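Local atomic coordinates of translation initiation factor eIF2 assembly protein (PDB entry 4ZGP), a protein that acts as an ATP-dependent chaperone of eIF2, binding the gamma subunit so that it can assemble with the alpha and beta subunits. Residues 112-115 / 120-123; 131-136 / 142-147; 153-158 / 176-181; 30-35 / 257-262. All coordinates share one frame; numbering follows the deposited sequence.

Interaction 1 (112-115 / 120-123); sequences VVPK and TPKD. With ADP (adenosine-5'-diphosphate), chain C.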
loop_
_atom_site.group_PDB
_atom_site.type_symbol
_atom_site.label_atom_id
_atom_site.label_comp_id
_atom_site.label_asym_id
_atom_site.label_seq_id
_atom_site.Cartn_x
_atom_site.Cartn_y
_atom_site.Cartn_z
ATOM N N VAL A 112 -9.841 -12.101 -1.644
ATOM C CA VAL A 112 -9.096 -11.017 -0.986
ATOM C C VAL A 112 -7.680 -10.824 -1.536
ATOM O O VAL A 112 -7.125 -11.707 -2.187
ATOM C CB VAL A 112 -8.981 -11.250 0.545
ATOM C CG1 VAL A 112 -10.357 -11.475 1.170
ATOM C CG2 VAL A 112 -8.048 -12.417 0.868
ATOM N N VAL A 113 -7.124 -9.642 -1.273
ATOM C CA VAL A 113 -5.707 -9.369 -1.472
ATOM C C VAL A 113 -5.066 -9.160 -0.102
ATOM O O VAL A 113 -5.495 -8.291 0.652
ATOM C CB VAL A 113 -5.483 -8.118 -2.362
ATOM C CG1 VAL A 113 -4.012 -7.729 -2.372
ATOM C CG2 VAL A 113 -5.971 -8.366 -3.793
ATOM N N PRO A 114 -4.070 -9.986 0.253
ATOM C CA PRO A 114 -3.461 -9.901 1.583
ATOM C C PRO A 114 -2.300 -8.924 1.633
ATOM O O PRO A 114 -1.653 -8.735 0.606
ATOM C CB PRO A 114 -2.949 -11.313 1.815
ATOM C CG PRO A 114 -2.530 -11.743 0.392
ATOM C CD PRO A 114 -3.561 -11.132 -0.518
ATOM N N LYS A 115 -2.034 -8.334 2.793
ATOM C CA LYS A 115 -0.785 -7.564 2.987
ATOM C C LYS A 115 -0.480 -7.541 4.488
ATOM O O LYS A 115 -1.335 -7.918 5.290
ATOM C CB LYS A 115 -0.906 -6.138 2.410
ATOM C CG LYS A 115 -1.945 -5.265 3.100
ATOM C CD LYS A 115 -2.069 -3.855 2.472
ATOM C CE LYS A 115 -0.900 -2.962 2.902
ATOM N NZ LYS A 115 -0.921 -1.599 2.258
ATOM N N THR A 120 2.074 -4.649 0.102
ATOM C CA THR A 120 1.302 -5.642 -0.654
ATOM C C THR A 120 2.290 -6.494 -1.451
ATOM O O THR A 120 3.211 -5.949 -2.052
ATOM C CB THR A 120 0.270 -4.931 -1.577
ATOM O OG1 THR A 120 -0.567 -4.074 -0.778
ATOM C CG2 THR A 120 -0.605 -5.914 -2.338
ATOM N N PRO A 121 2.110 -7.832 -1.445
ATOM C CA PRO A 121 3.046 -8.757 -2.099
ATOM C C PRO A 121 2.887 -8.765 -3.616
ATOM O O PRO A 121 2.694 -9.805 -4.255
ATOM C CB PRO A 121 2.679 -10.116 -1.474
ATOM C CG PRO A 121 1.236 -10.003 -1.148
ATOM C CD PRO A 121 1.062 -8.556 -0.700
ATOM N N LYS A 122 2.976 -7.581 -4.201
ATOM C CA LYS A 122 2.789 -7.410 -5.635
ATOM C C LYS A 122 3.939 -8.068 -6.396
ATOM O O LYS A 122 3.834 -8.362 -7.587
ATOM C CB LYS A 122 2.696 -5.927 -5.995
ATOM C CG LYS A 122 3.859 -5.107 -5.470
ATOM C CD LYS A 122 3.874 -3.687 -6.031
ATOM C CE LYS A 122 4.956 -2.832 -5.368
ATOM N NZ LYS A 122 4.606 -2.418 -3.969
ATOM N N ASP A 123 5.035 -8.302 -5.692
ATOM C CA ASP A 123 6.248 -8.824 -6.322
ATOM C C ASP A 123 6.220 -10.330 -6.425
ATOM O O ASP A 123 7.130 -10.940 -6.986
ATOM C CB ASP A 123 7.475 -8.414 -5.526
ATOM C CG ASP A 123 7.484 -9.026 -4.133
ATOM O OD1 ASP A 123 6.551 -8.734 -3.341
ATOM O OD2 ASP A 123 8.400 -9.816 -3.839
HETATM P PB ADP C . 1.677 -0.872 -2.601
HETATM O O1B ADP C . 1.278 0.523 -2.146
HETATM O O2B ADP C . 2.574 -1.605 -1.621
HETATM O O3B ADP C . 2.082 -0.872 -4.061
HETATM P PA ADP C . -1.154 -1.390 -2.942
HETATM O O1A ADP C . -1.156 0.067 -3.333
HETATM O O2A ADP C . -2.081 -1.953 -1.878
HETATM O O3A ADP C . 0.348 -1.806 -2.512
HETATM O "O5'" ADP C . -1.412 -2.222 -4.290
HETATM C "C5'" ADP C . -0.366 -2.888 -4.999
HETATM C "C4'" ADP C . -0.997 -3.307 -6.315
HETATM O "O4'" ADP C . -1.861 -4.422 -6.090
HETATM C "C3'" ADP C . -1.869 -2.190 -6.867
HETATM O "O3'" ADP C . -1.189 -1.466 -7.897
HETATM C "C2'" ADP C . -3.108 -2.880 -7.399
HETATM O "O2'" ADP C . -3.038 -3.040 -8.819
HETATM C "C1'" ADP C . -3.120 -4.248 -6.750
HETATM N N9 ADP C . -4.201 -4.250 -5.734
HETATM C C8 ADP C . -4.126 -3.673 -4.515
HETATM N N7 ADP C . -5.285 -3.849 -3.824
HETATM C C5 ADP C . -6.128 -4.555 -4.612
HETATM C C6 ADP C . -7.505 -5.087 -4.487
HETATM N N6 ADP C . -8.205 -4.876 -3.342
HETATM N N1 ADP C . -8.023 -5.776 -5.538
HETATM C C2 ADP C . -7.298 -5.979 -6.661
HETATM N N3 ADP C . -6.040 -5.525 -6.844
HETATM C C4 ADP C . -5.409 -4.818 -5.869
HETATM O O HOH W 1 0.739 -1.900 0.361
#
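Thr120 lies across the side chains of Val113 and Lys115, its CG2 meeting Val113 CG1 at 3.9 Å and its OG1 resting against the aliphatic Lys115 CD at 3.6 Å. With CG2 anti to the backbone N (chi1 -56° for OG1), the methyl turns to the strand 112-115 and the hydroxyl to the ADP phosphates, where OG1 is 2.8 Å from ADP O2A. Water 1 accepts from Lys115 NZ and donates to Thr120 OG1; that ammonium also meets Trp118 O and Asp258. Behind, Pro121 CD presses on Pro114 O at 3.0 Å; Pro121 itself centres an inverse gamma turn, closed by Lys122 N to Thr120 O. Lys122 NZ reaches ADP O3B at 3.0 Å, while Val113 CG2 touches adenine C6 at 3.7 Å. A valine in place of Thr120 would probably leave water 1 and the alpha-phosphate without their hydroxyl partner. Strand and loop thus pair an apolar seat for adenine with cationic groups that probably offset the diphosphate charge in this ATP-grasp site.

Interaction 2 (131-136 / 142-147); sequences GSLKCT and LLLLKS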
loop_
_atom_site.group_PDB
_atom_site.type_symbol
_atom_site.label_atom_id
_atom_site.label_comp_id
_atom_site.label_asym_id
_atom_site.label_seq_id
_atom_site.Cartn_x
_atom_site.Cartn_y
_atom_site.Cartn_z
ATOM N N GLY A 131 -1.389 -16.209 -11.521
ATOM C CA GLY A 131 -0.780 -14.935 -11.877
ATOM C C GLY A 131 -1.474 -13.703 -11.311
ATOM O O GLY A 131 -1.348 -12.606 -11.846
ATOM N N SER A 132 -2.191 -13.875 -10.208
ATOM C CA SER A 132 -3.012 -12.804 -9.658
ATOM C C SER A 132 -2.779 -12.656 -8.153
ATOM O O SER A 132 -2.336 -13.592 -7.503
ATOM C CB SER A 132 -4.492 -13.085 -9.949
ATOM O OG SER A 132 -5.340 -12.146 -9.322
ATOM N N LEU A 133 -3.090 -11.482 -7.612
ATOM C CA LEU A 133 -3.029 -11.268 -6.179
ATOM C C LEU A 133 -4.274 -11.829 -5.496
ATOM O O LEU A 133 -4.323 -11.936 -4.271
ATOM C CB LEU A 133 -2.900 -9.772 -5.851
ATOM C CG LEU A 133 -1.523 -9.132 -6.022
ATOM C CD1 LEU A 133 -1.626 -7.648 -5.746
ATOM C CD2 LEU A 133 -0.564 -9.771 -5.067
ATOM N N LYS A 134 -5.274 -12.162 -6.299
ATOM C CA LYS A 134 -6.533 -12.687 -5.787
ATOM C C LYS A 134 -6.338 -13.989 -5.009
ATOM O O LYS A 134 -5.764 -14.938 -5.518
ATOM C CB LYS A 134 -7.500 -12.908 -6.941
ATOM C CG LYS A 134 -8.903 -13.352 -6.547
ATOM C CD LYS A 134 -9.726 -13.585 -7.814
ATOM C CE LYS A 134 -11.200 -13.794 -7.523
ATOM N NZ LYS A 134 -11.958 -14.047 -8.802
ATOM N N CYS A 135 -6.808 -14.020 -3.765
ATOM C CA CYS A 135 -6.687 -15.214 -2.932
ATOM C C CYS A 135 -8.074 -15.581 -2.454
ATOM O O CYS A 135 -8.829 -14.703 -2.020
ATOM C CB CYS A 135 -5.769 -14.986 -1.730
ATOM S SG CYS A 135 -4.069 -14.584 -2.151
ATOM N N THR A 136 -8.411 -16.868 -2.520
ATOM C CA THR A 136 -9.738 -17.317 -2.096
ATOM C C THR A 136 -9.686 -18.261 -0.900
ATOM O O THR A 136 -10.719 -18.610 -0.333
ATOM C CB THR A 136 -10.478 -18.027 -3.245
ATOM O OG1 THR A 136 -9.668 -19.113 -3.736
ATOM C CG2 THR A 136 -10.745 -17.053 -4.374
ATOM N N LEU A 142 -1.407 -17.312 2.423
ATOM C CA LEU A 142 -0.158 -17.596 3.116
ATOM C C LEU A 142 0.989 -17.829 2.143
ATOM O O LEU A 142 2.119 -17.403 2.383
ATOM C CB LEU A 142 -0.331 -18.818 4.032
ATOM C CG LEU A 142 -1.227 -18.568 5.254
ATOM C CD1 LEU A 142 -1.658 -19.868 5.926
ATOM C CD2 LEU A 142 -0.498 -17.688 6.242
ATOM N N LEU A 143 0.694 -18.512 1.046
ATOM C CA LEU A 143 1.720 -18.800 0.055
ATOM C C LEU A 143 2.214 -17.490 -0.560
ATOM O O LEU A 143 3.424 -17.257 -0.687
ATOM C CB LEU A 143 1.165 -19.756 -1.006
ATOM C CG LEU A 143 2.107 -20.425 -1.998
ATOM C CD1 LEU A 143 1.693 -21.876 -2.195
ATOM C CD2 LEU A 143 2.023 -19.696 -3.304
ATOM N N LEU A 144 1.274 -16.609 -0.891
ATOM C CA LEU A 144 1.625 -15.330 -1.499
ATOM C C LEU A 144 2.441 -14.455 -0.538
ATOM O O LEU A 144 3.452 -13.860 -0.923
ATOM C CB LEU A 144 0.354 -14.605 -1.953
ATOM C CG LEU A 144 0.467 -13.309 -2.756
ATOM C CD1 LEU A 144 1.246 -13.505 -4.065
ATOM C CD2 LEU A 144 -0.925 -12.780 -3.058
ATOM N N LEU A 145 2.020 -14.389 0.719
ATOM C CA LEU A 145 2.750 -13.587 1.698
ATOM C C LEU A 145 4.141 -14.135 1.982
ATOM O O LEU A 145 5.087 -13.371 2.166
ATOM C CB LEU A 145 1.975 -13.493 3.016
ATOM C CG LEU A 145 0.645 -12.736 2.965
ATOM C CD1 LEU A 145 -0.014 -12.774 4.338
ATOM C CD2 LEU A 145 0.860 -11.297 2.511
ATOM N N LYS A 146 4.254 -15.459 2.049
ATOM C CA LYS A 146 5.538 -16.096 2.336
ATOM C C LYS A 146 6.569 -15.841 1.228
ATOM O O LYS A 146 7.776 -15.825 1.489
ATOM C CB LYS A 146 5.347 -17.607 2.539
ATOM C CG LYS A 146 6.552 -18.323 3.129
ATOM C CD LYS A 146 6.346 -19.833 3.171
ATOM C CE LYS A 146 7.103 -20.530 2.042
ATOM N NZ LYS A 146 6.983 -22.016 2.098
ATOM N N SER A 147 6.102 -15.623 0.000
ATOM C CA SER A 147 7.021 -15.553 -1.142
ATOM C C SER A 147 7.443 -14.140 -1.515
ATOM O O SER A 147 8.249 -13.945 -2.428
ATOM C CB SER A 147 6.388 -16.219 -2.356
ATOM O OG SER A 147 5.827 -17.450 -1.970
#
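Leu144 pushes one methyl, CD2, between two side chains of the loop 131-136: Leu133 CD2 stands 3.6 Å from it and Cys135 SG 3.7 Å. Leu133 and Leu144 cross at about a right angle and touch through their CD2 methyls. On the helix, CG of Leu144 is anti to the backbone N (chi1 -173°), which carries the branch out to the loop. The same CD2 also lies 3.7 Å from Leu133 O. Around this first shell, an ST turn shapes the loop: Ser132 OG accepts from Lys134 N at 3.0 Å with an N-H...O angle of 165°, just where the chain bends past Leu133. Beyond it, Cys135 is tied by its backbone to Val112 of the strand 112-115, and Thr136 N bonds to the Glu140 carboxylate, in the same helix just ahead of 142-147. Pro114 supports both Cys135 and Leu144, and Leu133 also touches ADP. No hydrogen bond links the two segments; between them the contact is dispersion among buried methyls and a thiol, an apolar backing directly behind one wall of the nucleotide pocket.

Interaction 3 (153-158 / 176-181); sequences HDLNHA and FSFELV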
loop_
_atom_site.group_PDB
_atom_site.type_symbol
_atom_site.label_atom_id
_atom_site.label_comp_id
_atom_site.label_asym_id
_atom_site.label_seq_id
_atom_site.Cartn_x
_atom_site.Cartn_y
_atom_site.Cartn_z
ATOM N N HIS A 153 10.461 -7.601 3.900
ATOM C CA HIS A 153 11.014 -6.330 4.341
ATOM C C HIS A 153 10.210 -5.735 5.497
ATOM O O HIS A 153 10.787 -5.164 6.428
ATOM C CB HIS A 153 11.088 -5.323 3.194
ATOM C CG HIS A 153 11.849 -4.089 3.556
ATOM N ND1 HIS A 153 13.229 -4.043 3.564
ATOM C CD2 HIS A 153 11.430 -2.872 3.976
ATOM C CE1 HIS A 153 13.624 -2.838 3.937
ATOM N NE2 HIS A 153 12.552 -2.109 4.195
ATOM N N ASP A 154 8.887 -5.874 5.434
ATOM C CA ASP A 154 8.028 -5.456 6.540
ATOM C C ASP A 154 8.400 -6.192 7.823
ATOM O O ASP A 154 8.438 -5.605 8.909
ATOM C CB ASP A 154 6.550 -5.747 6.243
ATOM C CG ASP A 154 5.905 -4.737 5.292
ATOM O OD1 ASP A 154 6.609 -3.946 4.629
ATOM O OD2 ASP A 154 4.661 -4.775 5.190
ATOM N N LEU A 155 8.625 -7.498 7.682
ATOM C CA LEU A 155 8.857 -8.381 8.823
ATOM C C LEU A 155 10.222 -8.187 9.490
ATOM O O LEU A 155 10.357 -8.382 10.700
ATOM C CB LEU A 155 8.708 -9.848 8.381
ATOM C CG LEU A 155 7.258 -10.325 8.272
ATOM C CD1 LEU A 155 7.192 -11.791 7.905
ATOM C CD2 LEU A 155 6.495 -10.067 9.573
ATOM N N ASN A 156 11.225 -7.795 8.715
ATOM C CA ASN A 156 12.597 -7.780 9.224
ATOM C C ASN A 156 13.308 -6.420 9.227
ATOM O O ASN A 156 14.301 -6.244 9.930
ATOM C CB ASN A 156 13.446 -8.769 8.416
ATOM C CG ASN A 156 12.878 -10.176 8.431
ATOM O OD1 ASN A 156 12.533 -10.707 9.486
ATOM N ND2 ASN A 156 12.767 -10.786 7.251
ATOM N N HIS A 157 12.827 -5.465 8.436
ATOM C CA HIS A 157 13.580 -4.234 8.227
ATOM C C HIS A 157 12.744 -2.962 8.220
ATOM O O HIS A 157 13.213 -1.934 7.737
ATOM C CB HIS A 157 14.342 -4.301 6.900
ATOM C CG HIS A 157 15.328 -5.423 6.823
ATOM N ND1 HIS A 157 16.426 -5.509 7.655
ATOM C CD2 HIS A 157 15.382 -6.508 6.014
ATOM C CE1 HIS A 157 17.111 -6.601 7.362
ATOM N NE2 HIS A 157 16.500 -7.222 6.367
ATOM N N ALA A 158 11.530 -3.021 8.762
ATOM C CA ALA A 158 10.573 -1.930 8.594
ATOM C C ALA A 158 11.071 -0.590 9.126
ATOM O O ALA A 158 10.714 0.458 8.593
ATOM C CB ALA A 158 9.258 -2.282 9.262
ATOM N N PHE A 176 4.032 -1.753 19.282
ATOM C CA PHE A 176 3.856 -2.065 17.869
ATOM C C PHE A 176 3.460 -3.527 17.744
ATOM O O PHE A 176 3.884 -4.348 18.546
ATOM C CB PHE A 176 5.144 -1.787 17.090
ATOM C CG PHE A 176 5.180 -2.422 15.730
ATOM C CD1 PHE A 176 4.594 -1.792 14.638
ATOM C CD2 PHE A 176 5.818 -3.644 15.536
ATOM C CE1 PHE A 176 4.636 -2.380 13.377
ATOM C CE2 PHE A 176 5.855 -4.239 14.282
ATOM C CZ PHE A 176 5.268 -3.605 13.202
ATOM N N SER A 177 2.639 -3.862 16.759
ATOM C CA SER A 177 2.431 -5.271 16.434
ATOM C C SER A 177 2.259 -5.449 14.925
ATOM O O SER A 177 1.732 -4.563 14.256
ATOM C CB SER A 177 1.211 -5.833 17.173
ATOM O OG SER A 177 0.000 -5.275 16.691
ATOM N N PHE A 178 2.683 -6.594 14.396
ATOM C CA PHE A 178 2.393 -6.914 13.009
ATOM C C PHE A 178 0.903 -7.240 12.870
ATOM O O PHE A 178 0.248 -7.659 13.831
ATOM C CB PHE A 178 3.266 -8.079 12.527
ATOM C CG PHE A 178 4.711 -7.724 12.383
ATOM C CD1 PHE A 178 5.139 -6.932 11.327
ATOM C CD2 PHE A 178 5.646 -8.172 13.299
ATOM C CE1 PHE A 178 6.469 -6.592 11.189
ATOM C CE2 PHE A 178 6.990 -7.851 13.161
ATOM C CZ PHE A 178 7.401 -7.049 12.104
ATOM N N GLU A 179 0.361 -7.020 11.679
ATOM C CA GLU A 179 -1.060 -7.218 11.438
ATOM C C GLU A 179 -1.214 -7.902 10.100
ATOM O O GLU A 179 -0.403 -7.695 9.199
ATOM C CB GLU A 179 -1.813 -5.880 11.464
ATOM C CG GLU A 179 -1.260 -4.892 10.442
ATOM C CD GLU A 179 -1.606 -3.450 10.755
ATOM O OE1 GLU A 179 -1.675 -3.100 11.947
ATOM O OE2 GLU A 179 -1.790 -2.665 9.803
ATOM N N LEU A 180 -2.233 -8.743 9.991
ATOM C CA LEU A 180 -2.587 -9.359 8.736
ATOM C C LEU A 180 -3.797 -8.645 8.160
ATOM O O LEU A 180 -4.888 -8.648 8.738
ATOM C CB LEU A 180 -2.879 -10.857 8.918
ATOM C CG LEU A 180 -3.440 -11.540 7.672
ATOM C CD1 LEU A 180 -2.481 -11.403 6.524
ATOM C CD2 LEU A 180 -3.724 -13.016 7.957
ATOM N N VAL A 181 -3.586 -8.034 7.007
ATOM C CA VAL A 181 -4.632 -7.302 6.332
ATOM C C VAL A 181 -5.187 -8.132 5.193
ATOM O O VAL A 181 -4.446 -8.629 4.363
ATOM C CB VAL A 181 -4.099 -5.950 5.776
ATOM C CG1 VAL A 181 -5.201 -5.208 5.046
ATOM C CG2 VAL A 181 -3.521 -5.109 6.910
#
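Phe178 has CG anti to its carbonyl carbon (chi1 -70°), and Leu155 likewise (chi1 -80°); these turns bring the ring under the helix and drop the leucine branch onto it. Leu155 CD2 sits 3.8 Å from the centroid of the Phe178 ring, 11° off the normal, a CH-pi contact over the middle of the face. Asp154 O meets the C-H edge at Phe178 CE1, 3.2 Å away and near the ring plane, while Leu155 O comes to Phe178 CZ at 3.5 Å from above the plane, on the leucine-methyl side. On the opposite face, Phe176 CE2 stands 3.7 Å above the Phe178 plane, and the ring is clamped between a leucine methyl and a neighbouring aromatic. An alanine at Phe178 would probably open a gap beneath Leu155 and leave Phe176 without the ring it now packs on. The carboxylate of Asp154 points elsewhere, to Ser119 OG and Trp118 N in the loop after the strand 112-115. In the fold, the contact joins the helix 149-157 to the lead-in of the strand 180-184, the middle strand of a three-stranded antiparallel sheet, while Leu155 continues onto Leu59 and Leu62 of the helix 56-62.

Interaction 4 (30-35 / 257-262); sequences LHCQFS and IDINPF. With ADP (adenosine-5'-diphosphate), chain C.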
loop_
_atom_site.group_PDB
_atom_site.type_symbol
_atom_site.label_atom_id
_atom_site.label_comp_id
_atom_site.label_asym_id
_atom_site.label_seq_id
_atom_site.Cartn_x
_atom_site.Cartn_y
_atom_site.Cartn_z
ATOM N N LEU A 30 5.218 4.405 11.419
ATOM C CA LEU A 30 4.064 3.963 12.204
ATOM C C LEU A 30 2.741 4.530 11.685
ATOM O O LEU A 30 1.716 3.842 11.718
ATOM C CB LEU A 30 4.224 4.350 13.688
ATOM C CG LEU A 30 5.230 3.562 14.534
ATOM C CD1 LEU A 30 5.347 4.195 15.919
ATOM C CD2 LEU A 30 4.816 2.098 14.639
ATOM N N HIS A 31 2.748 5.789 11.236
ATOM C CA HIS A 31 1.524 6.424 10.762
ATOM C C HIS A 31 0.998 5.806 9.465
ATOM O O HIS A 31 -0.182 5.969 9.133
ATOM C CB HIS A 31 1.746 7.931 10.548
ATOM C CG HIS A 31 2.015 8.671 11.821
ATOM N ND1 HIS A 31 2.638 9.900 11.854
ATOM C CD2 HIS A 31 1.783 8.331 13.110
ATOM C CE1 HIS A 31 2.747 10.302 13.111
ATOM N NE2 HIS A 31 2.238 9.365 13.892
ATOM N N CYS A 32 1.878 5.125 8.737
ATOM C CA CYS A 32 1.519 4.534 7.452
ATOM C C CYS A 32 1.087 3.079 7.556
ATOM O O CYS A 32 0.776 2.465 6.528
ATOM C CB CYS A 32 2.694 4.639 6.464
ATOM S SG CYS A 32 2.834 6.330 5.845
ATOM N N GLN A 33 1.086 2.517 8.761
ATOM C CA GLN A 33 0.556 1.159 8.913
ATOM C C GLN A 33 -0.891 1.124 8.471
ATOM O O GLN A 33 -1.646 2.062 8.738
ATOM C CB GLN A 33 0.630 0.681 10.365
ATOM C CG GLN A 33 1.991 0.591 11.012
ATOM C CD GLN A 33 1.839 0.329 12.516
ATOM O OE1 GLN A 33 1.883 -0.808 12.957
ATOM N NE2 GLN A 33 1.617 1.389 13.286
ATOM N N PHE A 34 -1.303 0.031 7.824
ATOM C CA PHE A 34 -2.678 -0.077 7.339
ATOM C C PHE A 34 -3.708 0.196 8.445
ATOM O O PHE A 34 -4.651 0.958 8.257
ATOM C CB PHE A 34 -2.930 -1.479 6.746
ATOM C CG PHE A 34 -4.204 -1.576 5.986
ATOM C CD1 PHE A 34 -4.235 -1.295 4.624
ATOM C CD2 PHE A 34 -5.373 -1.961 6.622
ATOM C CE1 PHE A 34 -5.416 -1.378 3.915
ATOM C CE2 PHE A 34 -6.561 -2.037 5.918
ATOM C CZ PHE A 34 -6.588 -1.749 4.574
ATOM N N SER A 35 -3.515 -0.426 9.597
ATOM C CA SER A 35 -4.458 -0.229 10.693
ATOM C C SER A 35 -4.534 1.243 11.116
ATOM O O SER A 35 -5.573 1.704 11.556
ATOM C CB SER A 35 -4.086 -1.089 11.899
ATOM O OG SER A 35 -2.764 -0.845 12.335
ATOM N N ILE A 257 -6.082 3.846 -1.970
ATOM C CA ILE A 257 -5.596 2.468 -1.970
ATOM C C ILE A 257 -4.492 2.241 -0.942
ATOM O O ILE A 257 -4.445 1.203 -0.284
ATOM C CB ILE A 257 -5.093 2.061 -3.382
ATOM C CG1 ILE A 257 -6.242 2.171 -4.391
ATOM C CG2 ILE A 257 -4.486 0.661 -3.380
ATOM C CD1 ILE A 257 -7.428 1.237 -4.081
ATOM N N ASP A 258 -3.606 3.223 -0.769
ATOM C CA ASP A 258 -2.519 3.034 0.185
ATOM C C ASP A 258 -1.936 4.392 0.540
ATOM O O ASP A 258 -2.145 5.363 -0.179
ATOM C CB ASP A 258 -1.429 2.122 -0.398
ATOM C CG ASP A 258 -0.544 1.477 0.679
ATOM O OD1 ASP A 258 -0.848 1.547 1.886
ATOM O OD2 ASP A 258 0.468 0.869 0.304
ATOM N N ILE A 259 -1.235 4.435 1.662
ATOM C CA ILE A 259 -0.497 5.630 2.070
ATOM C C ILE A 259 0.903 5.154 2.457
ATOM O O ILE A 259 1.061 4.183 3.193
ATOM C CB ILE A 259 -1.190 6.398 3.245
ATOM C CG1 ILE A 259 -2.592 6.892 2.839
ATOM C CG2 ILE A 259 -0.328 7.621 3.665
ATOM C CD1 ILE A 259 -3.318 7.719 3.897
ATOM N N ASN A 260 1.929 5.830 1.947
ATOM C CA ASN A 260 3.311 5.451 2.188
ATOM C C ASN A 260 4.163 6.654 2.597
ATOM O O ASN A 260 3.762 7.776 2.349
ATOM C CB ASN A 260 3.901 4.829 0.935
ATOM C CG ASN A 260 3.352 3.454 0.674
ATOM O OD1 ASN A 260 3.594 2.538 1.445
ATOM N ND2 ASN A 260 2.614 3.303 -0.410
ATOM N N PRO A 261 5.333 6.417 3.218
ATOM C CA PRO A 261 6.139 7.587 3.629
ATOM C C PRO A 261 6.696 8.403 2.466
ATOM O O PRO A 261 6.910 7.890 1.375
ATOM C CB PRO A 261 7.285 6.949 4.427
ATOM C CG PRO A 261 6.718 5.660 4.933
ATOM C CD PRO A 261 5.885 5.165 3.774
ATOM N N PHE A 262 6.910 9.693 2.706
ATOM C CA PHE A 262 7.565 10.574 1.728
ATOM C C PHE A 262 9.062 10.346 1.887
ATOM O O PHE A 262 9.737 11.066 2.619
ATOM C CB PHE A 262 7.184 12.034 1.982
ATOM C CG PHE A 262 7.560 12.983 0.873
ATOM C CD1 PHE A 262 6.709 13.188 -0.208
ATOM C CD2 PHE A 262 8.744 13.709 0.941
ATOM C CE1 PHE A 262 7.036 14.076 -1.222
ATOM C CE2 PHE A 262 9.080 14.609 -0.071
ATOM C CZ PHE A 262 8.237 14.785 -1.157
HETATM P PB ADP C . 1.677 -0.872 -2.601
HETATM O O1B ADP C . 1.278 0.523 -2.146
HETATM O O2B ADP C . 2.574 -1.605 -1.621
HETATM O O3B ADP C . 2.082 -0.872 -4.061
HETATM P PA ADP C . -1.154 -1.390 -2.942
HETATM O O1A ADP C . -1.156 0.067 -3.333
HETATM O O2A ADP C . -2.081 -1.953 -1.878
HETATM O O3A ADP C . 0.348 -1.806 -2.512
HETATM O "O5'" ADP C . -1.412 -2.222 -4.290
HETATM C "C5'" ADP C . -0.366 -2.888 -4.999
HETATM C "C4'" ADP C . -0.997 -3.307 -6.315
HETATM O "O4'" ADP C . -1.861 -4.422 -6.090
HETATM C "C3'" ADP C . -1.869 -2.190 -6.867
HETATM O "O3'" ADP C . -1.189 -1.466 -7.897
HETATM C "C2'" ADP C . -3.108 -2.880 -7.399
HETATM O "O2'" ADP C . -3.038 -3.040 -8.819
HETATM C "C1'" ADP C . -3.120 -4.248 -6.750
HETATM N N9 ADP C . -4.201 -4.250 -5.734
HETATM C C8 ADP C . -4.126 -3.673 -4.515
HETATM N N7 ADP C . -5.285 -3.849 -3.824
HETATM C C5 ADP C . -6.128 -4.555 -4.612
HETATM C C6 ADP C . -7.505 -5.087 -4.487
HETATM N N6 ADP C . -8.205 -4.876 -3.342
HETATM N N1 ADP C . -8.023 -5.776 -5.538
HETATM C C2 ADP C . -7.298 -5.979 -6.661
HETATM N N3 ADP C . -6.040 -5.525 -6.844
HETATM C C4 ADP C . -5.409 -4.818 -5.869
HETATM O O HOH W 2 2.004 1.719 3.994
#
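Cys32 lays its sulfur against the backbone of the strand end, SG lying 3.5 Å from Asn260 C and 3.6 Å from Pro261 N. SG is anti to the carbonyl carbon of Cys32 (chi1 -76°), which also brings it to Pro261 CD at 3.9 Å and, more distantly, to Ile259 CG2. This close fit, sulfur on peptide backbone and proline ring, is confined to one cysteine, which sits in the bend between the helices 26-31 and 34-40. Gln33 is the N-cap residue of the second helix, and its NE2 donates to Leu30 O at 2.9 Å, on a lone pair in the carbonyl plane, tying the bend back to the first. The strand 253-261 is an edge of the five-stranded mixed sheet in the ATP-grasp fold; a classic beta bulge sets Ile257 and Asp258 opposite Asp246. Toward the nucleotide the segments part and water fills in: water 2 bridges Cys32 O (2.9 Å) and Ile259 O (2.8 Å). Beyond it, the Asp258 carboxylate faces the beta-phosphate. A weak bond runs from Asn260 ND2 to Asp258 OD2 at 3.3 Å; both residues bind ATP and are inferred magnesium ligands.

Interactions 1 and 4 reach ADP, each with one segment on a strand of a different sheet, and the salt bridge between Lys115 and Asp258 joins them beside the diphosphate. Interaction 2 backs interaction 1: Pro121 packs on Leu144, and Val112 probably bonds to Cys135, so the polar site rests on an apolar layer. Interaction 3 shares the sheet of interaction 1 through the neighbouring strands 112-115 and 180-184, and meets interaction 4 at Ser35 and Glu179. The touching residues of interactions 1 and 2 are all buried, whereas Phe178 in interaction 3 and Asn260 and Pro261 in interaction 4 remain partly exposed. Interactions 1 and 4 each use water; interactions 2 and 3 rely on methyl, thiol and ring contacts.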